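Local coordinates for nucleosome assembly protein 1, putative (Plasmodium falciparum, PDB 3FS3) that probably acts as a histone chaperone of the nucleosome assembly protein family, binding histones and chromatin, at residues Ser173-Thr178 against Glu196-Asp201; Leu160-Ala165 against Asp235-Phe240; Glu113-Ala118 against Val138-Ile143; Asn122-His127 against Ala274-Glu279. All coordinates share one frame; numbering follows the deposited sequence.

Contact 1 (Ser173-Thr178 against Glu196-Asp201)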
loop_
_atom_site.group_PDB
_atom_site.type_symbol
_atom_site.label_atom_id
_atom_site.label_comp_id
_atom_site.label_asym_id
_atom_site.label_seq_id
_atom_site.Cartn_x
_atom_site.Cartn_y
_atom_site.Cartn_z
ATOM N N SER A 173 10.254 8.312 -30.985
ATOM C CA SER A 173 9.660 7.013 -31.243
ATOM C C SER A 173 9.257 6.443 -29.888
ATOM O O SER A 173 8.471 5.506 -29.813
ATOM C CB SER A 173 10.660 6.078 -31.937
ATOM O OG SER A 173 11.624 5.612 -31.016
ATOM N N VAL A 174 9.798 7.022 -28.816
ATOM C CA VAL A 174 9.490 6.575 -27.459
ATOM C C VAL A 174 9.537 7.704 -26.434
ATOM O O VAL A 174 10.464 8.512 -26.436
ATOM C CB VAL A 174 10.489 5.502 -26.968
ATOM C CG1 VAL A 174 10.102 5.042 -25.578
ATOM C CG2 VAL A 174 10.521 4.328 -27.929
ATOM N N LEU A 175 8.538 7.757 -25.560
ATOM C CA LEU A 175 8.511 8.760 -24.500
ATOM C C LEU A 175 8.559 7.989 -23.179
ATOM O O LEU A 175 7.731 7.102 -22.942
ATOM C CB LEU A 175 7.227 9.608 -24.558
ATOM C CG LEU A 175 6.995 10.505 -25.777
ATOM C CD1 LEU A 175 5.781 11.399 -25.515
ATOM C CD2 LEU A 175 8.231 11.359 -26.045
ATOM N N THR A 176 9.528 8.309 -22.328
ATOM C CA THR A 176 9.659 7.619 -21.050
ATOM C C THR A 176 9.517 8.560 -19.869
ATOM O O THR A 176 9.666 9.778 -19.990
ATOM C CB THR A 176 11.020 6.941 -20.909
ATOM O OG1 THR A 176 12.024 7.942 -20.710
ATOM C CG2 THR A 176 11.355 6.136 -22.153
ATOM N N LYS A 177 9.233 7.969 -18.719
ATOM C CA LYS A 177 9.080 8.698 -17.475
ATOM C C LYS A 177 9.748 7.820 -16.425
ATOM O O LYS A 177 9.351 6.668 -16.226
ATOM C CB LYS A 177 7.597 8.881 -17.155
ATOM C CG LYS A 177 7.314 9.700 -15.905
ATOM C CD LYS A 177 7.649 11.157 -16.112
ATOM C CE LYS A 177 7.354 11.984 -14.863
ATOM N NZ LYS A 177 5.914 12.285 -14.680
ATOM N N THR A 178 10.775 8.356 -15.771
ATOM C CA THR A 178 11.510 7.616 -14.753
ATOM C C THR A 178 11.183 8.081 -13.336
ATOM O O THR A 178 11.338 9.254 -13.006
ATOM C CB THR A 178 13.028 7.749 -14.968
ATOM O OG1 THR A 178 13.350 7.407 -16.321
ATOM C CG2 THR A 178 13.787 6.812 -14.023
ATOM N N GLU A 196 12.070 11.939 -14.017
ATOM C CA GLU A 196 12.735 12.327 -15.259
ATOM C C GLU A 196 11.856 11.973 -16.449
ATOM O O GLU A 196 11.486 10.817 -16.631
ATOM C CB GLU A 196 14.058 11.580 -15.430
ATOM C CG GLU A 196 15.185 12.003 -14.523
ATOM C CD GLU A 196 16.412 11.130 -14.720
ATOM O OE1 GLU A 196 16.878 11.007 -15.874
ATOM O OE2 GLU A 196 16.911 10.563 -13.724
ATOM N N ALA A 197 11.540 12.962 -17.272
ATOM C CA ALA A 197 10.716 12.720 -18.444
ATOM C C ALA A 197 11.459 13.137 -19.704
ATOM O O ALA A 197 12.200 14.124 -19.713
ATOM C CB ALA A 197 9.414 13.483 -18.335
ATOM N N THR A 198 11.270 12.371 -20.770
ATOM C CA THR A 198 11.903 12.696 -22.032
ATOM C C THR A 198 11.269 13.983 -22.537
ATOM O O THR A 198 10.099 14.252 -22.276
ATOM C CB THR A 198 11.697 11.562 -23.068
ATOM O OG1 THR A 198 11.708 12.102 -24.401
ATOM C CG2 THR A 198 10.403 10.860 -22.814
ATOM N N VAL A 199 12.064 14.797 -23.217
ATOM C CA VAL A 199 11.581 16.043 -23.779
ATOM C C VAL A 199 10.936 15.690 -25.128
ATOM O O VAL A 199 11.561 15.068 -25.993
ATOM C CB VAL A 199 12.750 17.047 -23.976
ATOM C CG1 VAL A 199 13.910 16.354 -24.650
ATOM C CG2 VAL A 199 12.302 18.230 -24.826
ATOM N N ILE A 200 9.678 16.074 -25.293
ATOM C CA ILE A 200 8.948 15.778 -26.514
ATOM C C ILE A 200 9.365 16.706 -27.641
ATOM O O ILE A 200 9.330 17.918 -27.490
ATOM C CB ILE A 200 7.428 15.924 -26.283
ATOM C CG1 ILE A 200 6.995 15.020 -25.123
ATOM C CG2 ILE A 200 6.657 15.572 -27.571
ATOM C CD1 ILE A 200 5.521 15.151 -24.755
ATOM N N ASP A 201 9.757 16.141 -28.778
ATOM C CA ASP A 201 10.159 16.968 -29.909
ATOM C C ASP A 201 8.975 17.254 -30.814
ATOM O O ASP A 201 8.854 16.680 -31.895
ATOM C CB ASP A 201 11.278 16.287 -30.691
ATOM C CG ASP A 201 12.537 16.136 -29.863
ATOM O OD1 ASP A 201 12.965 17.153 -29.280
ATOM O OD2 ASP A 201 13.093 15.016 -29.789
HETATM O O HOH W 1 12.922 8.983 -18.377
#
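Leu-175 lies crosswise to Ile-200, its CD1 3.8 Å from CD1 of Ile-200, while its CD2 lies 3.9 Å from Thr-198 OG1. Farther along, the methylene chain of Lys-177 passes over Ala-197, with CD 3.7 Å from the Ala-197 CB. CG of Lys-177 is anti to its backbone N (chi1 -177°) and the chain then bends at chi2, a course that carries NZ on to Asp-270 and the Phe-240 carbonyl. Backbone bonds join the two segments: Thr-178 N to Glu-196 O (2.7 Å), its return from Glu-196 N to Thr-178 O (3.0 Å), and, just past the strand end, Thr-198 N to Thr-176 O (3.1 Å). On the sheet face carrying Thr-176 and Thr-178, one water is held by OG1 of both threonines and donates to Glu-196 O (2.9 Å), giving that carbonyl a second partner. Beyond Ala-197 regular pairing gives way to a loop. These are the features of an antiparallel beta hairpin, here strands 174-181 and 192-197 at one border of the NAP-domain sheet.

Contact 2 (Leu160-Ala165 against Asp235-Phe240)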
loop_
_atom_site.group_PDB
_atom_site.type_symbol
_atom_site.label_atom_id
_atom_site.label_comp_id
_atom_site.label_asym_id
_atom_site.label_seq_id
_atom_site.Cartn_x
_atom_site.Cartn_y
_atom_site.Cartn_z
ATOM N N LEU A 160 8.496 4.084 -16.985
ATOM C CA LEU A 160 7.373 3.818 -17.880
ATOM C C LEU A 160 7.714 4.277 -19.298
ATOM O O LEU A 160 8.148 5.407 -19.499
ATOM C CB LEU A 160 6.130 4.559 -17.395
ATOM C CG LEU A 160 5.540 4.131 -16.057
ATOM C CD1 LEU A 160 4.380 5.064 -15.715
ATOM C CD2 LEU A 160 5.080 2.669 -16.123
ATOM N N SER A 161 7.524 3.404 -20.281
ATOM C CA SER A 161 7.827 3.762 -21.665
ATOM C C SER A 161 6.588 3.714 -22.547
ATOM O O SER A 161 5.817 2.758 -22.502
ATOM C CB SER A 161 8.894 2.828 -22.243
ATOM O OG SER A 161 10.118 2.960 -21.543
ATOM N N PHE A 162 6.410 4.765 -23.339
ATOM C CA PHE A 162 5.285 4.897 -24.257
ATOM C C PHE A 162 5.842 4.889 -25.685
ATOM O O PHE A 162 6.496 5.843 -26.114
ATOM C CB PHE A 162 4.546 6.206 -23.966
ATOM C CG PHE A 162 3.966 6.278 -22.574
ATOM C CD1 PHE A 162 2.602 6.099 -22.361
ATOM C CD2 PHE A 162 4.792 6.487 -21.476
ATOM C CE1 PHE A 162 2.070 6.128 -21.071
ATOM C CE2 PHE A 162 4.271 6.519 -20.183
ATOM C CZ PHE A 162 2.903 6.337 -19.981
ATOM N N TYR A 163 5.593 3.801 -26.407
ATOM C CA TYR A 163 6.088 3.655 -27.767
ATOM C C TYR A 163 5.069 4.179 -28.768
ATOM O O TYR A 163 3.902 3.783 -28.750
ATOM C CB TYR A 163 6.402 2.183 -28.046
ATOM C CG TYR A 163 7.501 1.633 -27.161
ATOM C CD1 TYR A 163 8.801 1.456 -27.645
ATOM C CD2 TYR A 163 7.252 1.327 -25.822
ATOM C CE1 TYR A 163 9.826 0.991 -26.812
ATOM C CE2 TYR A 163 8.262 0.867 -24.990
ATOM C CZ TYR A 163 9.546 0.704 -25.487
ATOM O OH TYR A 163 10.545 0.290 -24.636
ATOM N N PHE A 164 5.516 5.069 -29.646
ATOM C CA PHE A 164 4.626 5.663 -30.633
ATOM C C PHE A 164 5.046 5.344 -32.059
ATOM O O PHE A 164 6.238 5.298 -32.376
ATOM C CB PHE A 164 4.603 7.185 -30.464
ATOM C CG PHE A 164 3.892 7.653 -29.232
ATOM C CD1 PHE A 164 2.544 7.994 -29.282
ATOM C CD2 PHE A 164 4.572 7.775 -28.026
ATOM C CE1 PHE A 164 1.885 8.457 -28.156
ATOM C CE2 PHE A 164 3.919 8.238 -26.890
ATOM C CZ PHE A 164 2.572 8.581 -26.955
ATOM N N ALA A 165 4.062 5.124 -32.922
ATOM C CA ALA A 165 4.346 4.865 -34.321
ATOM C C ALA A 165 4.688 6.228 -34.908
ATOM O O ALA A 165 4.424 7.260 -34.289
ATOM C CB ALA A 165 3.115 4.288 -35.012
ATOM N N ASP A 235 -4.521 22.255 -20.576
ATOM C CA ASP A 235 -4.455 20.925 -19.992
ATOM C C ASP A 235 -4.283 19.837 -21.043
ATOM O O ASP A 235 -4.878 19.887 -22.120
ATOM C CB ASP A 235 -5.714 20.659 -19.174
ATOM C CG ASP A 235 -5.818 21.562 -17.965
ATOM O OD1 ASP A 235 -4.871 21.563 -17.152
ATOM O OD2 ASP A 235 -6.843 22.266 -17.829
ATOM N N SER A 236 -3.459 18.848 -20.722
ATOM C CA SER A 236 -3.205 17.752 -21.640
ATOM C C SER A 236 -2.534 16.590 -20.941
ATOM O O SER A 236 -1.756 16.773 -19.998
ATOM C CB SER A 236 -2.309 18.216 -22.783
ATOM O OG SER A 236 -1.787 17.102 -23.488
ATOM N N PHE A 237 -2.831 15.388 -21.413
ATOM C CA PHE A 237 -2.237 14.202 -20.842
ATOM C C PHE A 237 -0.715 14.281 -20.914
ATOM O O PHE A 237 -0.008 13.812 -20.028
ATOM C CB PHE A 237 -2.686 12.959 -21.611
ATOM C CG PHE A 237 -1.857 11.752 -21.315
ATOM C CD1 PHE A 237 -1.952 11.116 -20.082
ATOM C CD2 PHE A 237 -0.943 11.276 -22.246
ATOM C CE1 PHE A 237 -1.148 10.020 -19.781
ATOM C CE2 PHE A 237 -0.137 10.183 -21.953
ATOM C CZ PHE A 237 -0.239 9.553 -20.720
ATOM N N PHE A 238 -0.213 14.881 -21.984
ATOM C CA PHE A 238 1.220 14.957 -22.191
ATOM C C PHE A 238 2.006 15.811 -21.203
ATOM O O PHE A 238 3.236 15.886 -21.267
ATOM C CB PHE A 238 1.465 15.335 -23.653
ATOM C CG PHE A 238 1.037 14.253 -24.611
ATOM C CD1 PHE A 238 1.915 13.232 -24.966
ATOM C CD2 PHE A 238 -0.275 14.203 -25.086
ATOM C CE1 PHE A 238 1.492 12.169 -25.780
ATOM C CE2 PHE A 238 -0.712 13.152 -25.897
ATOM C CZ PHE A 238 0.175 12.127 -26.246
ATOM N N HIS A 239 1.293 16.423 -20.263
ATOM C CA HIS A 239 1.939 17.208 -19.221
ATOM C C HIS A 239 2.565 16.194 -18.272
ATOM O O HIS A 239 3.353 16.545 -17.398
ATOM C CB HIS A 239 0.915 18.069 -18.481
ATOM C CG HIS A 239 0.693 19.407 -19.111
ATOM N ND1 HIS A 239 -0.562 19.929 -19.334
ATOM C CD2 HIS A 239 1.572 20.334 -19.558
ATOM C CE1 HIS A 239 -0.447 21.120 -19.895
ATOM N NE2 HIS A 239 0.837 21.389 -20.042
ATOM N N PHE A 240 2.193 14.930 -18.462
ATOM C CA PHE A 240 2.710 13.820 -17.672
ATOM C C PHE A 240 4.223 13.739 -17.867
ATOM O O PHE A 240 4.966 13.381 -16.958
ATOM C CB PHE A 240 2.067 12.510 -18.148
ATOM C CG PHE A 240 2.601 11.274 -17.466
ATOM C CD1 PHE A 240 2.122 10.883 -16.221
ATOM C CD2 PHE A 240 3.576 10.490 -18.084
ATOM C CE1 PHE A 240 2.600 9.726 -15.594
ATOM C CE2 PHE A 240 4.065 9.329 -17.464
ATOM C CZ PHE A 240 3.572 8.947 -16.215
#
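Two groups grip Ser-236 OG: it accepts from Phe-238 N at 3.1 Å, closing an ST turn, and it is hydrogen-bonded to a carboxylate oxygen of Asp-133, whose other oxygen takes Phe-237 N. This polar knot ties down the start of a short 3-10 segment from which three phenylalanines reach the strand 160-164, and everything that crosses to the strand is apolar. Phe-164 and Phe-238 approach from opposite directions, CZ of Phe-164 coming to the edge of the Phe-238 ring at 3.9 Å from CE1. Phe-237 CD2 lies over the centre of one Phe-238 face. Phe-237 in turn offers its edge to Phe-162, CZ standing 4.1 Å from CE1 of Phe-162. The other meta carbon of Phe-162, CE2, meets CE2 of Phe-240 at 3.9 Å, the two planes inclined by 67°, so the two carbons flanking CZ of Phe-162 each meet a phenylalanine of the 3-10 segment. Phe-240 has CG anti to its backbone N (chi1 176°), a setting that aims the ring at the strand and brings CZ to within 4.0 Å of Leu-160 CD1. Phe-238 also packs on helix 131-137, Leu-160 and Phe-164 touch strand 140-147, and Phe-240 makes a cation-pi contact with Lys-177 of strand 174-181, so the 3-10 segment lies against one face of the sheet, with helix 131-137 beside it.

Contact 3 (Glu113-Ala118 against Val138-Ile143)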
loop_
_atom_site.group_PDB
_atom_site.type_symbol
_atom_site.label_atom_id
_atom_site.label_comp_id
_atom_site.label_asym_id
_atom_site.label_seq_id
_atom_site.Cartn_x
_atom_site.Cartn_y
_atom_site.Cartn_z
ATOM N N GLU A 113 -6.675 1.941 -32.018
ATOM C CA GLU A 113 -6.950 2.663 -30.775
ATOM C C GLU A 113 -6.915 1.841 -29.495
ATOM O O GLU A 113 -7.449 2.271 -28.465
ATOM C CB GLU A 113 -8.311 3.369 -30.876
ATOM C CG GLU A 113 -8.584 3.946 -32.245
ATOM C CD GLU A 113 -9.752 4.915 -32.265
ATOM O OE1 GLU A 113 -10.677 4.774 -31.430
ATOM O OE2 GLU A 113 -9.749 5.813 -33.134
ATOM N N PHE A 114 -6.266 0.680 -29.543
ATOM C CA PHE A 114 -6.193 -0.188 -28.374
ATOM C C PHE A 114 -5.833 0.483 -27.057
ATOM O O PHE A 114 -6.568 0.370 -26.085
ATOM C CB PHE A 114 -5.198 -1.329 -28.592
ATOM C CG PHE A 114 -5.059 -2.228 -27.391
ATOM C CD1 PHE A 114 -6.056 -3.155 -27.081
ATOM C CD2 PHE A 114 -3.968 -2.103 -26.543
ATOM C CE1 PHE A 114 -5.964 -3.947 -25.936
ATOM C CE2 PHE A 114 -3.860 -2.886 -25.397
ATOM C CZ PHE A 114 -4.869 -3.818 -25.090
ATOM N N TRP A 115 -4.690 1.157 -27.009
ATOM C CA TRP A 115 -4.265 1.788 -25.764
ATOM C C TRP A 115 -5.116 2.996 -25.378
ATOM O O TRP A 115 -5.417 3.192 -24.199
ATOM C CB TRP A 115 -2.780 2.175 -25.828
ATOM C CG TRP A 115 -1.883 0.998 -25.982
ATOM C CD1 TRP A 115 -1.266 0.583 -27.128
ATOM C CD2 TRP A 115 -1.538 0.042 -24.972
ATOM N NE1 TRP A 115 -0.562 -0.573 -26.894
ATOM C CE2 TRP A 115 -0.713 -0.930 -25.581
ATOM C CE3 TRP A 115 -1.847 -0.089 -23.610
ATOM C CZ2 TRP A 115 -0.187 -2.019 -24.877
ATOM C CZ3 TRP A 115 -1.326 -1.168 -22.909
ATOM C CH2 TRP A 115 -0.501 -2.122 -23.547
ATOM N N LEU A 116 -5.508 3.802 -26.359
ATOM C CA LEU A 116 -6.340 4.954 -26.047
ATOM C C LEU A 116 -7.591 4.483 -25.329
ATOM O O LEU A 116 -7.960 5.040 -24.295
ATOM C CB LEU A 116 -6.754 5.713 -27.303
ATOM C CG LEU A 116 -7.857 6.754 -27.031
ATOM C CD1 LEU A 116 -7.390 7.732 -25.953
ATOM C CD2 LEU A 116 -8.212 7.503 -28.315
ATOM N N ARG A 117 -8.236 3.451 -25.866
ATOM C CA ARG A 117 -9.460 2.950 -25.258
ATOM C C ARG A 117 -9.230 2.304 -23.905
ATOM O O ARG A 117 -10.031 2.478 -22.992
ATOM C CB ARG A 117 -10.175 1.997 -26.211
ATOM C CG ARG A 117 -10.760 2.739 -27.397
ATOM C CD ARG A 117 -11.559 1.855 -28.331
ATOM N NE ARG A 117 -11.941 2.591 -29.536
ATOM C CZ ARG A 117 -12.429 2.031 -30.639
ATOM N NH1 ARG A 117 -12.601 0.714 -30.702
ATOM N NH2 ARG A 117 -12.736 2.788 -31.685
ATOM N N ALA A 118 -8.132 1.570 -23.761
ATOM C CA ALA A 118 -7.834 0.958 -22.475
ATOM C C ALA A 118 -7.658 2.089 -21.458
ATOM O O ALA A 118 -8.235 2.050 -20.371
ATOM C CB ALA A 118 -6.554 0.115 -22.567
ATOM N N VAL A 138 -3.808 7.683 -30.444
ATOM C CA VAL A 138 -4.147 6.621 -31.379
ATOM C C VAL A 138 -2.880 6.075 -32.054
ATOM O O VAL A 138 -2.916 5.023 -32.687
ATOM C CB VAL A 138 -5.127 7.108 -32.480
ATOM C CG1 VAL A 138 -6.461 7.535 -31.848
ATOM C CG2 VAL A 138 -4.506 8.256 -33.264
ATOM N N TYR A 139 -1.769 6.793 -31.922
ATOM C CA TYR A 139 -0.501 6.357 -32.506
ATOM C C TYR A 139 0.284 5.498 -31.513
ATOM O O TYR A 139 1.358 4.993 -31.827
ATOM C CB TYR A 139 0.340 7.574 -32.902
ATOM C CG TYR A 139 -0.164 8.263 -34.149
ATOM C CD1 TYR A 139 0.243 7.834 -35.411
ATOM C CD2 TYR A 139 -1.095 9.305 -34.074
ATOM C CE1 TYR A 139 -0.259 8.417 -36.572
ATOM C CE2 TYR A 139 -1.613 9.897 -35.236
ATOM C CZ TYR A 139 -1.189 9.441 -36.481
ATOM O OH TYR A 139 -1.712 9.966 -37.641
ATOM N N LEU A 140 -0.264 5.332 -30.315
ATOM C CA LEU A 140 0.392 4.553 -29.274
ATOM C C LEU A 140 0.486 3.070 -29.688
ATOM O O LEU A 140 -0.520 2.454 -30.048
ATOM C CB LEU A 140 -0.389 4.742 -27.960
ATOM C CG LEU A 140 0.343 4.670 -26.614
ATOM C CD1 LEU A 140 1.670 5.410 -26.688
ATOM C CD2 LEU A 140 -0.541 5.256 -25.518
ATOM N N ASN A 141 1.704 2.522 -29.685
ATOM C CA ASN A 141 1.931 1.120 -30.051
ATOM C C ASN A 141 2.093 0.242 -28.827
ATOM O O ASN A 141 1.731 -0.934 -28.843
ATOM C CB ASN A 141 3.200 0.949 -30.898
ATOM C CG ASN A 141 2.943 1.079 -32.390
ATOM O OD1 ASN A 141 1.797 1.044 -32.845
ATOM N ND2 ASN A 141 4.013 1.210 -33.162
ATOM N N ASP A 142 2.648 0.803 -27.760
ATOM C CA ASP A 142 2.866 -0.008 -26.580
ATOM C C ASP A 142 3.275 0.818 -25.375
ATOM O O ASP A 142 3.873 1.889 -25.508
ATOM C CB ASP A 142 3.947 -1.046 -26.904
ATOM C CG ASP A 142 4.063 -2.140 -25.852
ATOM O OD1 ASP A 142 3.044 -2.500 -25.227
ATOM O OD2 ASP A 142 5.183 -2.659 -25.669
ATOM N N ILE A 143 2.923 0.310 -24.200
ATOM C CA ILE A 143 3.267 0.933 -22.928
ATOM C C ILE A 143 3.929 -0.178 -22.131
ATOM O O ILE A 143 3.364 -1.265 -21.990
ATOM C CB ILE A 143 2.030 1.420 -22.148
ATOM C CG1 ILE A 143 1.227 2.409 -22.989
ATOM C CG2 ILE A 143 2.478 2.107 -20.855
ATOM C CD1 ILE A 143 0.019 2.976 -22.251
HETATM O O HOH W 2 -4.561 3.368 -33.483
HETATM O O HOH W 3 -3.195 1.876 -29.845
#
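A classic beta bulge, formed by Asn-141 and Asp-142 opposite Tyr-163, interrupts the edge strand of the sheet, and the indole of Trp-115 of helix 114-120 docks against it. NE1 of Trp-115 makes a weak hydrogen bond to Asn-141 O (3.0 Å, 143° at the hydrogen), the oxygen lying at the ring's edge. The CG of Trp-115 is anti to the carbonyl carbon (chi1 -63°), which turns the indole across the strand: CB touches Leu-140 CD2 at 3.8 Å, and CE3 meets Ile-143 CD1 at 3.8 Å. Ile-143 N stands over one indole face, offset toward the rim, while Phe-114 CD2 sits over the centre of the opposite face; Phe-114 itself packs on Leu-58 of the second subunit. Leu-116 CD2 runs alongside Val-138 CG1 (3.9 Å). One water spans Glu-113 N and Val-138 O; another accepts from Trp-115 N and donates to Leu-140 O (2.7 Å). Two amides at the helix start thus reach strand-side carbonyls through water, and the direct indole N-H bond is weak, so the largely buried joint probably owes more to the fit of Trp-115 than to direct polar bonds.

Contact 4 (Asn122-His127 against Ala274-Glu279)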
loop_
_atom_site.group_PDB
_atom_site.type_symbol
_atom_site.label_atom_id
_atom_site.label_comp_id
_atom_site.label_asym_id
_atom_site.label_seq_id
_atom_site.Cartn_x
_atom_site.Cartn_y
_atom_site.Cartn_z
ATOM N N ASN A 122 -10.267 3.611 -17.878
ATOM C CA ASN A 122 -9.770 3.601 -16.501
ATOM C C ASN A 122 -10.035 4.992 -15.934
ATOM O O ASN A 122 -9.492 5.980 -16.424
ATOM C CB ASN A 122 -8.275 3.276 -16.454
ATOM C CG ASN A 122 -7.665 3.528 -15.085
ATOM O OD1 ASN A 122 -7.541 4.672 -14.652
ATOM N ND2 ASN A 122 -7.284 2.457 -14.396
ATOM N N ASN A 123 -10.876 5.058 -14.905
ATOM C CA ASN A 123 -11.258 6.326 -14.279
ATOM C C ASN A 123 -10.116 7.295 -14.012
ATOM O O ASN A 123 -10.118 8.413 -14.525
ATOM C CB ASN A 123 -12.001 6.068 -12.968
ATOM C CG ASN A 123 -13.166 5.112 -13.139
ATOM O OD1 ASN A 123 -13.904 5.182 -14.125
ATOM N ND2 ASN A 123 -13.348 4.218 -12.171
ATOM N N THR A 124 -9.151 6.863 -13.203
ATOM C CA THR A 124 -8.002 7.689 -12.840
ATOM C C THR A 124 -7.277 8.300 -14.041
ATOM O O THR A 124 -7.051 9.512 -14.084
ATOM C CB THR A 124 -6.978 6.881 -12.011
ATOM O OG1 THR A 124 -7.625 6.331 -10.858
ATOM C CG2 THR A 124 -5.843 7.770 -11.550
ATOM N N VAL A 125 -6.911 7.465 -15.009
ATOM C CA VAL A 125 -6.199 7.937 -16.195
ATOM C C VAL A 125 -7.090 8.729 -17.140
ATOM O O VAL A 125 -6.636 9.676 -17.785
ATOM C CB VAL A 125 -5.591 6.766 -16.992
ATOM C CG1 VAL A 125 -4.925 7.295 -18.266
ATOM C CG2 VAL A 125 -4.592 6.009 -16.126
ATOM N N SER A 126 -8.357 8.339 -17.228
ATOM C CA SER A 126 -9.286 9.024 -18.109
ATOM C C SER A 126 -9.417 10.501 -17.749
ATOM O O SER A 126 -9.689 11.331 -18.617
ATOM C CB SER A 126 -10.665 8.366 -18.054
ATOM O OG SER A 126 -11.528 8.947 -19.018
ATOM N N HIS A 127 -9.207 10.828 -16.477
ATOM C CA HIS A 127 -9.323 12.212 -16.020
ATOM C C HIS A 127 -8.254 13.158 -16.554
ATOM O O HIS A 127 -8.475 14.368 -16.604
ATOM C CB HIS A 127 -9.334 12.265 -14.490
ATOM C CG HIS A 127 -10.550 11.645 -13.880
ATOM N ND1 HIS A 127 -10.651 11.369 -12.533
ATOM C CD2 HIS A 127 -11.714 11.231 -14.437
ATOM C CE1 HIS A 127 -11.823 10.811 -12.288
ATOM N NE2 HIS A 127 -12.486 10.716 -13.426
ATOM N N ALA A 274 0.840 7.406 -12.852
ATOM C CA ALA A 274 1.924 6.491 -13.178
ATOM C C ALA A 274 1.703 5.127 -12.561
ATOM O O ALA A 274 1.938 4.097 -13.195
ATOM C CB ALA A 274 3.240 7.060 -12.695
ATOM N N LEU A 275 1.251 5.133 -11.315
ATOM C CA LEU A 275 1.003 3.906 -10.582
ATOM C C LEU A 275 -0.125 3.106 -11.229
ATOM O O LEU A 275 -0.071 1.884 -11.297
ATOM C CB LEU A 275 0.639 4.237 -9.134
ATOM C CG LEU A 275 0.909 3.133 -8.113
ATOM C CD1 LEU A 275 2.416 2.924 -7.976
ATOM C CD2 LEU A 275 0.318 3.527 -6.771
ATOM N N THR A 276 -1.150 3.808 -11.698
ATOM C CA THR A 276 -2.287 3.159 -12.329
ATOM C C THR A 276 -1.873 2.512 -13.646
ATOM O O THR A 276 -2.314 1.409 -13.968
ATOM C CB THR A 276 -3.421 4.165 -12.595
ATOM O OG1 THR A 276 -3.835 4.752 -11.356
ATOM C CG2 THR A 276 -4.610 3.477 -13.236
ATOM N N ILE A 277 -1.029 3.199 -14.406
ATOM C CA ILE A 277 -0.571 2.663 -15.678
ATOM C C ILE A 277 0.282 1.435 -15.417
ATOM O O ILE A 277 0.117 0.401 -16.052
ATOM C CB ILE A 277 0.258 3.706 -16.462
ATOM C CG1 ILE A 277 -0.668 4.817 -16.967
ATOM C CG2 ILE A 277 1.003 3.026 -17.619
ATOM C CD1 ILE A 277 0.033 5.918 -17.741
ATOM N N LYS A 278 1.184 1.564 -14.455
ATOM C CA LYS A 278 2.093 0.494 -14.079
ATOM C C LYS A 278 1.413 -0.747 -13.510
ATOM O O LYS A 278 1.685 -1.862 -13.942
ATOM C CB LYS A 278 3.102 1.035 -13.058
ATOM C CG LYS A 278 3.914 -0.018 -12.320
ATOM C CD LYS A 278 4.984 0.651 -11.461
ATOM C CE LYS A 278 5.845 -0.363 -10.722
ATOM N NZ LYS A 278 5.092 -1.069 -9.643
ATOM N N GLU A 279 0.519 -0.552 -12.553
ATOM C CA GLU A 279 -0.135 -1.684 -11.905
ATOM C C GLU A 279 -1.482 -2.110 -12.469
ATOM O O GLU A 279 -1.924 -3.229 -12.227
ATOM C CB GLU A 279 -0.305 -1.386 -10.417
ATOM C CG GLU A 279 0.952 -0.883 -9.743
ATOM C CD GLU A 279 0.800 -0.788 -8.242
ATOM O OE1 GLU A 279 -0.117 -0.072 -7.780
ATOM O OE2 GLU A 279 1.597 -1.432 -7.525
#
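Thr-276 has the most surface buried here; its methyl meets Val-125 and Asn-122. OG1 lies beside the backbone N (chi1 -59°), which leaves CG2 anti to that N; the methyl reaches across to the short helix, while the hydroxyl turns back to bond the Glu-272 carbonyl of its own helix. Val-125 slides past Thr-276 in the opposite direction, placing CG2 3.8 Å from the Thr-276 CG2; the same Val-125 methyl also lies 4.2 Å from CG1 of Ile-277, one residue farther along. Asn-122 approaches from the opposite direction, its ND2 3.1 Å from Thr-276 CG2, a tight approach without a hydrogen bond. Asn-122 is the N-cap of helix 123-126: its OD1 accepts from Val-125 N at 2.9 Å with a nearly straight N-H...O angle of 177°, the donor tilted slightly from the carbonyl plane. Within the NAP domain this is helix-on-helix packing, a one-turn helix laid against the long helix 260-289, and the cap holds fixed the very amide that the threonine methyl presses on. Thr-124 CG2 also meets Thr-276 OG1, at 3.6 Å.

Contacts 1, 2 and 3 all reach one antiparallel sheet, and contact 4 lies against the face that carries Phe-162 and Ile-143. Contacts 1 and 2 have centres about 8 Å apart and are joined where Leu-175 O meets Phe-162 N at 2.7 Å. Contact 3 follows across the next strand pair, about 11 Å from contact 2 between centres, with Leu-140 packed on Phe-164. Ile-277 draws contact 4 into the same core, its CD1 3.7 Å from Phe-162 CZ and its CG2 3.7 Å from Ile-143 CG2. Contacts 1 and 4 do not touch, their nearest atoms being about 6 Å apart. Along the chain, contact 1 is nested within the loop closed by contact 2, itself within that of contact 4.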